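Local structure of ribose-phosphate pyrophosphokinase (Thermus thermophilus, 7PN0) at residues 83-89 / 120-126; 91-96 / 107-111; 112-116 / 136-140; 218-223 / 246-252. The protein catalyses the transfer of a diphosphate group from ATP to ribose 5-phosphate, forming phosphoribosyl diphosphate and AMP. One frame throughout, in Å; residues are numbered along the deposited sequence.

Followed from the N terminus, strand 83-88 opens interaction 1, which closes when strand 122-126 pairs beside it in the parallel sheet of the N-terminal half. Inside that loop nests interaction 2, where the ADP-binding turn 91-96 folds back on the start of helix 107-118. The same helix opens interaction 3 at 112-116; its partner 136-140 follows strand 122-126, so interactions 1 and 3 cross, and Val-123 N meets Pro-140 O at their junction. Interaction 4 comes later, in series, and closes its loop within the C-terminal half. It reaches back to interaction 2 through the salt bridge Arg-95 to Glu-220, and to interaction 1 where His-248 packs on Pro-89 and Met-126.

Interaction 1 (83-89 / 120-126); sequences RVTAVIP and ADRVLTM
Val-87 and Leu-124 lie side by side and point the same way, with Val-87 CG1 4.2 Å from Leu-124 CD2. On the other face Val-123 divides its branches: CG2 meets Ala-86 CB at 4.3 Å, while CG1 packs against Ile-88 CD1. The strands run parallel, axes 25° apart, and backbone bonds hold the register: Ala-86 N to Arg-122 O, Leu-124 N to Ala-86 O, Ile-88 N to Leu-124 O. Thr-125 OG1, placed anti to its own N (chi1 -172°), donates to Ile-88 O at 2.7 Å, almost in line with the carbonyl. The opposite end is polar. Asp-121 OD2 takes the Val-84 N-H at 2.8 Å on its anti side, and Asp-121 N returns a bond to Val-84 O, while OD1 forms a salt bridge with Lys-77. Arg-122 CD lies over one face of the Arg-83 guanidinium, and a water accepts from NH2 of both arginines. Their NH2 atoms are 4.3 Å apart, a proximity probably eased by Asp-51 of the same chain and Glu-49 of a second subunit, which pair with Arg-83; Asp-142 and Ser-80 OG of the second subunit bind Arg-122 NH1. An apolar core thus gives way to a charged intersubunit edge.

Interaction 2 (91-96 / 107-111); sequences FSYARS and TARLI. With ADP (adenosine-5'-diphosphate), chain C.
Ile-111 CD1 presses against the Tyr-93 ring, 3.2 Å from CD2, an unusually close approach, the side chains crossing at about a right angle. Thr-107 CG2 reaches CD1 of the same ring, and Ala-108 CB is wedged 3.1 Å from Tyr-93 O. Phe-91 CG stands anti to the backbone N (chi1 -177°), carrying the ring across to the helix, where Ala-108 O meets its edge and Ile-111 CG2 approaches CE1 at 3.8 Å. One backbone bond joins the segments, Ala-108 N to Ser-96 O at 3.1 Å. Toward the nucleotide the contact is looser: a water links Ser-96 OG with Thr-107 OG1, and Ser-96 OG donates to ADP N7 at 2.7 Å. Arg-95 points away from helix 107-118 and lays one guanidinium face over ADP N3, 3.3 Å from its plane. With an alanine here the guanidinium cover over N3 would go, probably leaving that part of the adenine less covered and Glu-220 without its charged mate. In the chain the 3-10 turn 92-95 lies between strand 83-88 and helix 107-118; helix 62-78 packs on Tyr-93 and Ile-111, and Leu-39 N of a third subunit is hydrogen-bonded to Tyr-93 OH.

Interaction 3 (112-116 / 136-140); sequences ADLLQ and FFKIP
Ala-112 CB sits over one face of the Phe-137 ring in a CH-pi contact, 3.6 Å from the centroid and 17° off the ring normal. It leans toward the rim, and its closest ring atom is Phe-137 CE2 at 3.4 Å. The same methyl touches the preceding carbonyl, Phe-136 O, at 3.3 Å. Leu-115 CD1 comes to the ring from another direction, at the edge, 4.1 Å from CE2. The aliphatic part of Gln-116 and the side chain of Ile-139 slide past each other in opposite directions, with Gln-116 CG 3.9 Å from Ile-139 CG1. What turns Phe-137 over the helix is its first torsion, CG anti to the carbonyl carbon (chi1 -67°), since its CB does not itself point there. Helix 107-118 is the connection of the beta-alpha-beta unit between strands 83-88 and 122-126 of the PRTase-like N-terminal domain, and 136-140 is the loop leading to strand 141-144, outermost of the sheet within this chain. Were an alanine to replace Phe-137, the Ala-112 methyl would probably lose its aromatic cover and a gap would open between helix and loop, beside Val-123. A water lies within hydrogen-bonding distance of Asp-113 OD1 and Phe-136 O, though it can probably serve both only in part; Asp-113 OD2 is held by Arg-109. Lys-138 turns outward, its NZ bonded to Thr-117 O of a second subunit.

Interaction 4 (218-223 / 246-252); sequences DDEIST and ATHGVYV. With SO4 (sulfate ion), chain D; SO4 (sulfate ion), chain G.
Ile-221 faces two ways at once. Its CG1 arm ends in CD1, packed 3.5 Å from Ala-246 CB, while CG2 meets Tyr-251 CE1 at 3.9 Å, the two side chains meeting at a slant. Tyr-251 folds its ring back over Gly-249, whose CA lies over one face, offset toward the rim; a CB there would run into the ring. On the other side of the ladder Glu-220 and His-248 stand next to each other: Glu-220 CB approaches the edge of the imidazole, and the CB atoms are 3.8 Å apart. From there Glu-220 CG takes the position between N and carbonyl carbon (chi1 59°), and the carboxylate reaches Tyr-90 and Arg-95. His-248 is turned to Thr-272 and to Thr-127 O, with Thr-247 CG2 over one ring face. The two short strands, 220-221 and 248-249, run parallel beyond the ends of strands 213-218 and 241-246, after corners at Asp-219 and Thr-247. Ile-221 N binds His-248 O at 2.8 Å, and Ile-221 O is gripped twice, by the N-H groups of Val-250 and Tyr-251. The sequence DDEIST probably opens the ribose 5-phosphate-binding loop, as in related PRPP synthetases. A sulfate, probably from the crystallisation liquor, accepts from Ser-222 N through its O4 at 2.8 Å and may mark a phosphate site. Thr-223 OG1 donates to O2 of a second such sulfate, also at 2.8 Å.

Interaction 1 (83-89 / 120-126)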
# COMPACT_ATOMS: atom_id res chain seq x y z
N ARG A 83 -14.11 -9.37 10.13
CA ARG A 83 -12.79 -9.25 10.77
C ARG A 83 -12.20 -10.64 10.77
O ARG A 83 -12.96 -11.63 11.01
CB ARG A 83 -12.84 -8.67 12.18
CG ARG A 83 -11.44 -8.34 12.69
CD ARG A 83 -11.48 -7.49 13.94
NE ARG A 83 -12.22 -8.12 15.04
CZ ARG A 83 -12.37 -7.55 16.24
NH1 ARG A 83 -13.08 -8.14 17.17
NH2 ARG A 83 -11.76 -6.40 16.50
N VAL A 84 -10.89 -10.71 10.52
CA VAL A 84 -10.15 -12.00 10.56
C VAL A 84 -8.94 -11.88 11.51
O VAL A 84 -8.09 -11.02 11.29
CB VAL A 84 -9.73 -12.44 9.16
CG1 VAL A 84 -8.90 -13.71 9.22
CG2 VAL A 84 -10.91 -12.65 8.25
N THR A 85 -8.92 -12.73 12.54
CA THR A 85 -7.78 -12.83 13.47
C THR A 85 -7.05 -14.15 13.22
O THR A 85 -7.72 -15.24 13.27
CB THR A 85 -8.27 -12.74 14.92
OG1 THR A 85 -8.95 -11.49 15.11
CG2 THR A 85 -7.13 -12.95 15.89
N ALA A 86 -5.73 -14.07 13.05
CA ALA A 86 -4.84 -15.24 13.05
C ALA A 86 -4.57 -15.56 14.52
O ALA A 86 -3.85 -14.83 15.17
CB ALA A 86 -3.56 -15.01 12.30
N VAL A 87 -5.11 -16.67 14.98
CA VAL A 87 -4.77 -17.22 16.32
C VAL A 87 -3.63 -18.21 16.11
O VAL A 87 -3.83 -19.28 15.55
CB VAL A 87 -5.98 -17.84 17.02
CG1 VAL A 87 -5.57 -18.33 18.39
CG2 VAL A 87 -7.13 -16.84 17.10
N ILE A 88 -2.45 -17.82 16.55
CA ILE A 88 -1.19 -18.55 16.30
C ILE A 88 -0.63 -18.84 17.67
O ILE A 88 0.18 -18.08 18.19
CB ILE A 88 -0.19 -17.73 15.46
CG1 ILE A 88 -0.83 -17.26 14.16
CG2 ILE A 88 1.07 -18.55 15.23
CD1 ILE A 88 0.06 -16.33 13.34
N PRO A 89 -1.03 -19.96 18.29
CA PRO A 89 -0.60 -20.24 19.67
C PRO A 89 0.91 -20.41 19.77
O PRO A 89 1.48 -19.87 20.71
CB PRO A 89 -1.37 -21.51 20.06
CG PRO A 89 -2.53 -21.52 19.13
CD PRO A 89 -2.04 -20.93 17.81
N ALA A 120 -5.08 -10.84 7.18
CA ALA A 120 -5.22 -10.87 8.65
C ALA A 120 -5.43 -9.45 9.17
O ALA A 120 -4.67 -8.57 8.84
CB ALA A 120 -4.04 -11.51 9.30
N ASP A 121 -6.36 -9.27 10.08
CA ASP A 121 -6.62 -7.94 10.69
C ASP A 121 -5.89 -7.85 12.02
O ASP A 121 -5.70 -6.73 12.51
CB ASP A 121 -8.11 -7.71 10.84
CG ASP A 121 -8.83 -7.67 9.52
OD1 ASP A 121 -8.37 -6.86 8.64
OD2 ASP A 121 -9.92 -8.31 9.43
N ARG A 122 -5.54 -8.99 12.61
CA ARG A 122 -5.09 -9.06 14.00
C ARG A 122 -4.40 -10.40 14.18
O ARG A 122 -4.67 -11.35 13.44
CB ARG A 122 -6.18 -9.08 15.09
CG ARG A 122 -7.36 -8.15 14.95
CD ARG A 122 -8.32 -8.37 16.11
NE ARG A 122 -7.63 -8.16 17.37
CZ ARG A 122 -7.28 -6.96 17.85
NH1 ARG A 122 -6.64 -6.88 18.99
NH2 ARG A 122 -7.61 -5.83 17.22
N VAL A 123 -3.60 -10.48 15.23
CA VAL A 123 -2.94 -11.75 15.63
C VAL A 123 -3.20 -11.89 17.13
O VAL A 123 -3.20 -10.88 17.83
CB VAL A 123 -1.43 -11.78 15.32
CG1 VAL A 123 -0.74 -12.98 15.91
CG2 VAL A 123 -1.18 -11.75 13.84
N LEU A 124 -3.38 -13.12 17.55
CA LEU A 124 -3.46 -13.56 18.97
C LEU A 124 -2.44 -14.67 19.14
O LEU A 124 -2.55 -15.64 18.40
CB LEU A 124 -4.88 -14.05 19.31
CG LEU A 124 -5.04 -14.63 20.72
CD1 LEU A 124 -4.64 -13.61 21.76
CD2 LEU A 124 -6.47 -15.16 20.93
N THR A 125 -1.47 -14.49 20.04
CA THR A 125 -0.36 -15.45 20.15
C THR A 125 0.05 -15.56 21.61
O THR A 125 -0.42 -14.77 22.42
CB THR A 125 0.78 -15.11 19.18
OG1 THR A 125 1.76 -16.14 19.17
CG2 THR A 125 1.49 -13.81 19.49
N MET A 126 1.00 -16.43 21.90
CA MET A 126 1.45 -16.64 23.29
C MET A 126 2.96 -16.84 23.28
O MET A 126 3.46 -17.52 22.39
CB MET A 126 0.75 -17.82 23.95
CG MET A 126 1.30 -18.18 25.32
SD MET A 126 0.32 -19.53 26.09
CE MET A 126 -1.06 -18.61 26.74
O HOH W 1 -9.33 -5.02 14.94

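Interaction 2 (91-96 / 107-111)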
# COMPACT_ATOMS: atom_id res chain seq x y z
N PHE A 91 4.26 -19.53 17.43
CA PHE A 91 4.83 -18.86 16.25
C PHE A 91 6.32 -19.21 16.22
O PHE A 91 7.12 -18.46 16.77
CB PHE A 91 4.58 -17.36 16.29
CG PHE A 91 5.07 -16.63 15.07
CD1 PHE A 91 5.06 -17.23 13.81
CD2 PHE A 91 5.59 -15.36 15.17
CE1 PHE A 91 5.48 -16.55 12.68
CE2 PHE A 91 6.03 -14.68 14.03
CZ PHE A 91 5.96 -15.27 12.79
N SER A 92 6.62 -20.37 15.64
CA SER A 92 8.00 -20.95 15.65
C SER A 92 8.98 -19.94 15.05
O SER A 92 10.13 -19.83 15.54
CB SER A 92 8.04 -22.25 14.92
OG SER A 92 7.83 -22.10 13.51
N TYR A 93 8.56 -19.27 13.97
CA TYR A 93 9.49 -18.38 13.23
C TYR A 93 9.81 -17.12 14.02
O TYR A 93 10.68 -16.33 13.53
CB TYR A 93 9.00 -18.09 11.82
CG TYR A 93 9.25 -19.17 10.80
CD1 TYR A 93 10.52 -19.34 10.24
CD2 TYR A 93 8.24 -20.03 10.39
CE1 TYR A 93 10.78 -20.29 9.28
CE2 TYR A 93 8.48 -20.99 9.43
CZ TYR A 93 9.74 -21.12 8.86
OH TYR A 93 9.98 -22.09 7.95
N ALA A 94 9.26 -16.93 15.23
CA ALA A 94 9.70 -15.82 16.10
C ALA A 94 11.20 -16.02 16.39
O ALA A 94 11.86 -15.06 16.76
CB ALA A 94 8.88 -15.73 17.38
N ARG A 95 11.76 -17.21 16.25
CA ARG A 95 13.20 -17.42 16.51
C ARG A 95 14.03 -16.76 15.41
O ARG A 95 15.20 -16.54 15.60
CB ARG A 95 13.54 -18.90 16.58
CG ARG A 95 12.90 -19.58 17.76
CD ARG A 95 13.20 -21.07 17.92
NE ARG A 95 14.64 -21.31 18.03
CZ ARG A 95 15.18 -22.53 18.11
NH1 ARG A 95 14.39 -23.61 18.10
NH2 ARG A 95 16.49 -22.65 18.16
N SER A 96 13.44 -16.55 14.24
CA SER A 96 14.12 -15.96 13.06
C SER A 96 13.89 -14.46 13.10
O SER A 96 13.16 -13.92 12.22
CB SER A 96 13.60 -16.57 11.78
OG SER A 96 13.87 -17.97 11.72
N THR A 107 12.84 -14.06 8.87
CA THR A 107 11.61 -14.78 8.47
C THR A 107 10.39 -14.42 9.34
O THR A 107 9.30 -14.45 8.78
CB THR A 107 11.84 -16.29 8.42
OG1 THR A 107 13.18 -16.47 7.98
CG2 THR A 107 10.84 -16.90 7.47
N ALA A 108 10.56 -14.04 10.61
CA ALA A 108 9.42 -13.61 11.46
C ALA A 108 8.77 -12.37 10.85
O ALA A 108 7.54 -12.31 10.78
CB ALA A 108 9.91 -13.36 12.86
N ARG A 109 9.57 -11.46 10.28
CA ARG A 109 9.01 -10.23 9.67
C ARG A 109 8.36 -10.60 8.34
O ARG A 109 7.27 -10.11 8.03
CB ARG A 109 10.10 -9.16 9.55
CG ARG A 109 9.72 -8.01 8.62
CD ARG A 109 8.56 -7.22 9.16
NE ARG A 109 8.06 -6.28 8.20
CZ ARG A 109 8.25 -4.97 8.21
NH1 ARG A 109 7.69 -4.20 7.27
NH2 ARG A 109 8.98 -4.42 9.16
N LEU A 110 9.02 -11.43 7.56
CA LEU A 110 8.45 -11.82 6.25
C LEU A 110 7.08 -12.44 6.51
O LEU A 110 6.11 -12.10 5.78
CB LEU A 110 9.36 -12.84 5.55
CG LEU A 110 8.73 -13.49 4.35
CD1 LEU A 110 8.46 -12.49 3.26
CD2 LEU A 110 9.61 -14.64 3.85
N ILE A 111 6.98 -13.32 7.48
CA ILE A 111 5.68 -14.02 7.72
C ILE A 111 4.64 -12.99 8.20
O ILE A 111 3.47 -13.10 7.84
CB ILE A 111 5.86 -15.23 8.64
CG1 ILE A 111 6.62 -16.36 7.94
CG2 ILE A 111 4.51 -15.69 9.08
CD1 ILE A 111 7.09 -17.44 8.88
PB ADP C . 18.30 -17.37 20.61
O1B ADP C . 17.92 -16.58 21.88
O2B ADP C . 17.38 -17.07 19.45
O3B ADP C . 18.55 -18.85 20.79
PA ADP C . 20.31 -16.84 18.82
O1A ADP C . 19.54 -15.90 17.95
O2A ADP C . 21.79 -16.67 18.89
O3A ADP C . 19.74 -16.76 20.30
O5' ADP C . 19.92 -18.38 18.46
C5' ADP C . 19.25 -18.70 17.21
C4' ADP C . 19.78 -20.00 16.62
O4' ADP C . 18.64 -20.77 16.13
C3' ADP C . 20.72 -19.86 15.41
O3' ADP C . 21.38 -18.61 15.31
C2' ADP C . 19.73 -19.85 14.25
O2' ADP C . 20.35 -20.28 13.07
C1' ADP C . 18.63 -20.80 14.73
N9 ADP C . 17.30 -20.43 14.26
C8 ADP C . 16.91 -19.26 13.63
N7 ADP C . 15.64 -19.25 13.28
C5 ADP C . 15.17 -20.49 13.69
C6 ADP C . 13.91 -21.10 13.60
N6 ADP C . 12.85 -20.48 13.08
N1 ADP C . 13.76 -22.36 14.10
C2 ADP C . 14.84 -22.94 14.65
N3 ADP C . 16.06 -22.45 14.81
C4 ADP C . 16.18 -21.22 14.28
O HOH W 2 14.43 -18.69 9.05

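Interaction 3 (112-116 / 136-140)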
# COMPACT_ATOMS: atom_id res chain seq x y z
N ALA A 112 5.03 -12.04 9.04
CA ALA A 112 4.08 -10.98 9.44
C ALA A 112 3.50 -10.32 8.19
O ALA A 112 2.26 -10.09 8.13
CB ALA A 112 4.73 -10.01 10.38
N ASP A 113 4.36 -9.91 7.26
CA ASP A 113 3.96 -9.25 5.99
C ASP A 113 3.06 -10.19 5.19
O ASP A 113 2.04 -9.72 4.66
CB ASP A 113 5.18 -8.72 5.26
CG ASP A 113 5.79 -7.49 5.94
OD1 ASP A 113 5.04 -6.70 6.54
OD2 ASP A 113 6.99 -7.35 5.88
N LEU A 114 3.41 -11.48 5.09
CA LEU A 114 2.57 -12.43 4.32
C LEU A 114 1.18 -12.53 4.98
O LEU A 114 0.21 -12.60 4.25
CB LEU A 114 3.24 -13.80 4.29
CG LEU A 114 4.62 -13.88 3.62
CD1 LEU A 114 5.13 -15.28 3.61
CD2 LEU A 114 4.59 -13.33 2.23
N LEU A 115 1.10 -12.63 6.31
CA LEU A 115 -0.21 -12.73 7.02
C LEU A 115 -1.02 -11.46 6.71
O LEU A 115 -2.21 -11.57 6.40
CB LEU A 115 0.00 -12.89 8.52
CG LEU A 115 0.43 -14.29 8.94
CD1 LEU A 115 1.06 -14.27 10.31
CD2 LEU A 115 -0.78 -15.24 8.86
N GLN A 116 -0.37 -10.30 6.71
CA GLN A 116 -1.08 -9.03 6.44
C GLN A 116 -1.57 -9.04 4.99
O GLN A 116 -2.72 -8.67 4.74
CB GLN A 116 -0.18 -7.85 6.77
CG GLN A 116 0.01 -7.75 8.25
CD GLN A 116 1.17 -6.84 8.64
OE1 GLN A 116 1.86 -6.21 7.83
NE2 GLN A 116 1.29 -6.67 9.93
N PHE A 136 7.22 -6.49 14.46
CA PHE A 136 7.29 -6.96 13.06
C PHE A 136 5.88 -6.89 12.44
O PHE A 136 5.78 -6.95 11.21
CB PHE A 136 7.82 -8.39 12.97
CG PHE A 136 9.27 -8.58 13.39
CD1 PHE A 136 10.12 -7.52 13.64
CD2 PHE A 136 9.81 -9.84 13.42
CE1 PHE A 136 11.44 -7.74 13.99
CE2 PHE A 136 11.14 -10.06 13.76
CZ PHE A 136 11.95 -9.01 14.06
N PHE A 137 4.83 -6.75 13.24
CA PHE A 137 3.43 -6.66 12.79
C PHE A 137 3.00 -5.20 12.74
O PHE A 137 3.27 -4.44 13.66
CB PHE A 137 2.48 -7.49 13.66
CG PHE A 137 2.69 -8.97 13.56
CD1 PHE A 137 3.60 -9.61 14.38
CD2 PHE A 137 2.01 -9.71 12.62
CE1 PHE A 137 3.83 -10.97 14.26
CE2 PHE A 137 2.24 -11.07 12.51
CZ PHE A 137 3.14 -11.69 13.32
N LYS A 138 2.31 -4.83 11.67
CA LYS A 138 1.62 -3.53 11.59
C LYS A 138 0.23 -3.68 12.19
O LYS A 138 -0.25 -2.74 12.83
CB LYS A 138 1.58 -3.03 10.14
CG LYS A 138 0.90 -1.66 10.03
CD LYS A 138 1.62 -0.52 10.76
CE LYS A 138 1.22 0.87 10.28
NZ LYS A 138 1.66 1.94 11.22
N ILE A 139 -0.41 -4.82 11.98
CA ILE A 139 -1.74 -5.14 12.55
C ILE A 139 -1.60 -5.37 14.04
O ILE A 139 -0.53 -5.76 14.50
CB ILE A 139 -2.35 -6.37 11.88
CG1 ILE A 139 -1.40 -7.59 11.91
CG2 ILE A 139 -2.80 -6.01 10.47
CD1 ILE A 139 -2.09 -8.90 11.46
N PRO A 140 -2.66 -5.10 14.83
CA PRO A 140 -2.62 -5.33 16.27
C PRO A 140 -2.26 -6.78 16.59
O PRO A 140 -2.75 -7.73 15.90
CB PRO A 140 -4.01 -4.98 16.77
CG PRO A 140 -4.65 -4.17 15.67
CD PRO A 140 -3.92 -4.50 14.40
O HOH W 3 4.69 -5.71 9.09

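Interaction 4 (218-223 / 246-252)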
# COMPACT_ATOMS: atom_id res chain seq x y z
N ASP A 218 11.59 -22.24 30.29
CA ASP A 218 12.01 -21.68 28.98
C ASP A 218 10.78 -21.25 28.19
O ASP A 218 9.65 -21.63 28.56
CB ASP A 218 12.89 -22.67 28.22
CG ASP A 218 13.91 -21.98 27.32
OD1 ASP A 218 14.05 -20.73 27.42
OD2 ASP A 218 14.57 -22.69 26.54
N ASP A 219 10.98 -20.52 27.09
CA ASP A 219 9.84 -20.21 26.19
C ASP A 219 9.42 -21.52 25.50
O ASP A 219 8.20 -21.76 25.29
CB ASP A 219 10.19 -19.09 25.20
CG ASP A 219 11.37 -19.39 24.29
OD1 ASP A 219 12.40 -19.87 24.80
OD2 ASP A 219 11.27 -19.15 23.04
N GLU A 220 10.38 -22.33 25.09
CA GLU A 220 10.05 -23.54 24.32
C GLU A 220 11.06 -24.64 24.63
O GLU A 220 12.11 -24.35 25.11
CB GLU A 220 10.03 -23.28 22.81
CG GLU A 220 11.32 -22.76 22.23
CD GLU A 220 11.31 -22.79 20.72
OE1 GLU A 220 12.14 -23.55 20.15
OE2 GLU A 220 10.48 -22.06 20.11
N ILE A 221 10.63 -25.86 24.40
CA ILE A 221 11.48 -27.07 24.32
C ILE A 221 11.29 -27.64 22.92
O ILE A 221 10.15 -28.05 22.57
CB ILE A 221 11.10 -28.06 25.42
CG1 ILE A 221 11.27 -27.45 26.81
CG2 ILE A 221 11.90 -29.34 25.28
CD1 ILE A 221 10.35 -28.04 27.84
N SER A 222 12.35 -27.59 22.11
CA SER A 222 12.41 -28.19 20.77
C SER A 222 13.07 -29.56 20.85
O SER A 222 12.33 -30.57 20.95
CB SER A 222 13.07 -27.23 19.78
OG SER A 222 14.34 -26.77 20.25
N THR A 223 14.40 -29.60 20.82
CA THR A 223 15.21 -30.84 20.86
C THR A 223 15.57 -31.22 22.30
O THR A 223 16.16 -32.31 22.49
CB THR A 223 16.50 -30.67 20.05
OG1 THR A 223 17.32 -29.70 20.70
CG2 THR A 223 16.25 -30.25 18.63
N ALA A 246 8.00 -25.13 30.09
CA ALA A 246 8.10 -24.21 28.95
C ALA A 246 6.70 -23.89 28.50
O ALA A 246 5.77 -24.69 28.83
CB ALA A 246 8.92 -24.81 27.83
N THR A 247 6.53 -22.84 27.71
CA THR A 247 5.23 -22.61 27.04
C THR A 247 5.03 -23.64 25.93
O THR A 247 3.98 -24.37 25.94
CB THR A 247 5.08 -21.18 26.51
OG1 THR A 247 5.22 -20.27 27.62
CG2 THR A 247 3.74 -21.05 25.85
N HIS A 248 5.97 -23.71 25.00
CA HIS A 248 5.81 -24.47 23.74
C HIS A 248 6.57 -25.78 23.84
O HIS A 248 7.84 -25.76 23.90
CB HIS A 248 6.29 -23.62 22.56
CG HIS A 248 5.72 -22.24 22.55
ND1 HIS A 248 4.36 -22.01 22.38
CD2 HIS A 248 6.32 -21.02 22.59
CE1 HIS A 248 4.14 -20.70 22.37
NE2 HIS A 248 5.32 -20.07 22.52
N GLY A 249 5.82 -26.87 23.87
CA GLY A 249 6.33 -28.24 23.91
C GLY A 249 6.41 -28.74 22.50
O GLY A 249 5.47 -29.43 22.03
N VAL A 250 7.49 -28.35 21.82
CA VAL A 250 7.63 -28.63 20.38
C VAL A 250 8.12 -30.10 20.22
O VAL A 250 7.51 -30.85 19.43
CB VAL A 250 8.53 -27.59 19.71
CG1 VAL A 250 8.56 -27.82 18.22
CG2 VAL A 250 8.12 -26.16 20.06
N TYR A 251 9.09 -30.52 21.02
CA TYR A 251 9.43 -31.97 21.23
C TYR A 251 9.73 -32.65 19.88
O TYR A 251 9.03 -33.57 19.43
CB TYR A 251 8.29 -32.67 21.96
CG TYR A 251 7.98 -32.15 23.34
CD1 TYR A 251 8.98 -31.85 24.25
CD2 TYR A 251 6.67 -32.01 23.76
CE1 TYR A 251 8.69 -31.50 25.56
CE2 TYR A 251 6.37 -31.60 25.04
CZ TYR A 251 7.37 -31.33 25.95
OH TYR A 251 7.06 -30.94 27.22
N VAL A 252 10.76 -32.14 19.20
CA VAL A 252 11.19 -32.66 17.88
C VAL A 252 12.52 -33.41 18.04
O VAL A 252 13.23 -33.22 19.05
CB VAL A 252 11.24 -31.54 16.83
CG1 VAL A 252 9.84 -31.09 16.47
CG2 VAL A 252 12.10 -30.36 17.30
S SO4 D . 15.62 -26.76 24.29
O1 SO4 D . 15.67 -27.34 25.64
O2 SO4 D . 15.01 -25.45 24.38
O3 SO4 D . 16.97 -26.61 23.79
O4 SO4 D . 14.80 -27.57 23.42
S SO4 G . 20.78 -29.95 19.77
O1 SO4 G . 20.61 -29.65 21.16
O2 SO4 G . 19.61 -29.64 19.03
O3 SO4 G . 21.88 -29.17 19.30
O4 SO4 G . 21.06 -31.35 19.61
O HOH W 4 7.30 -19.80 29.19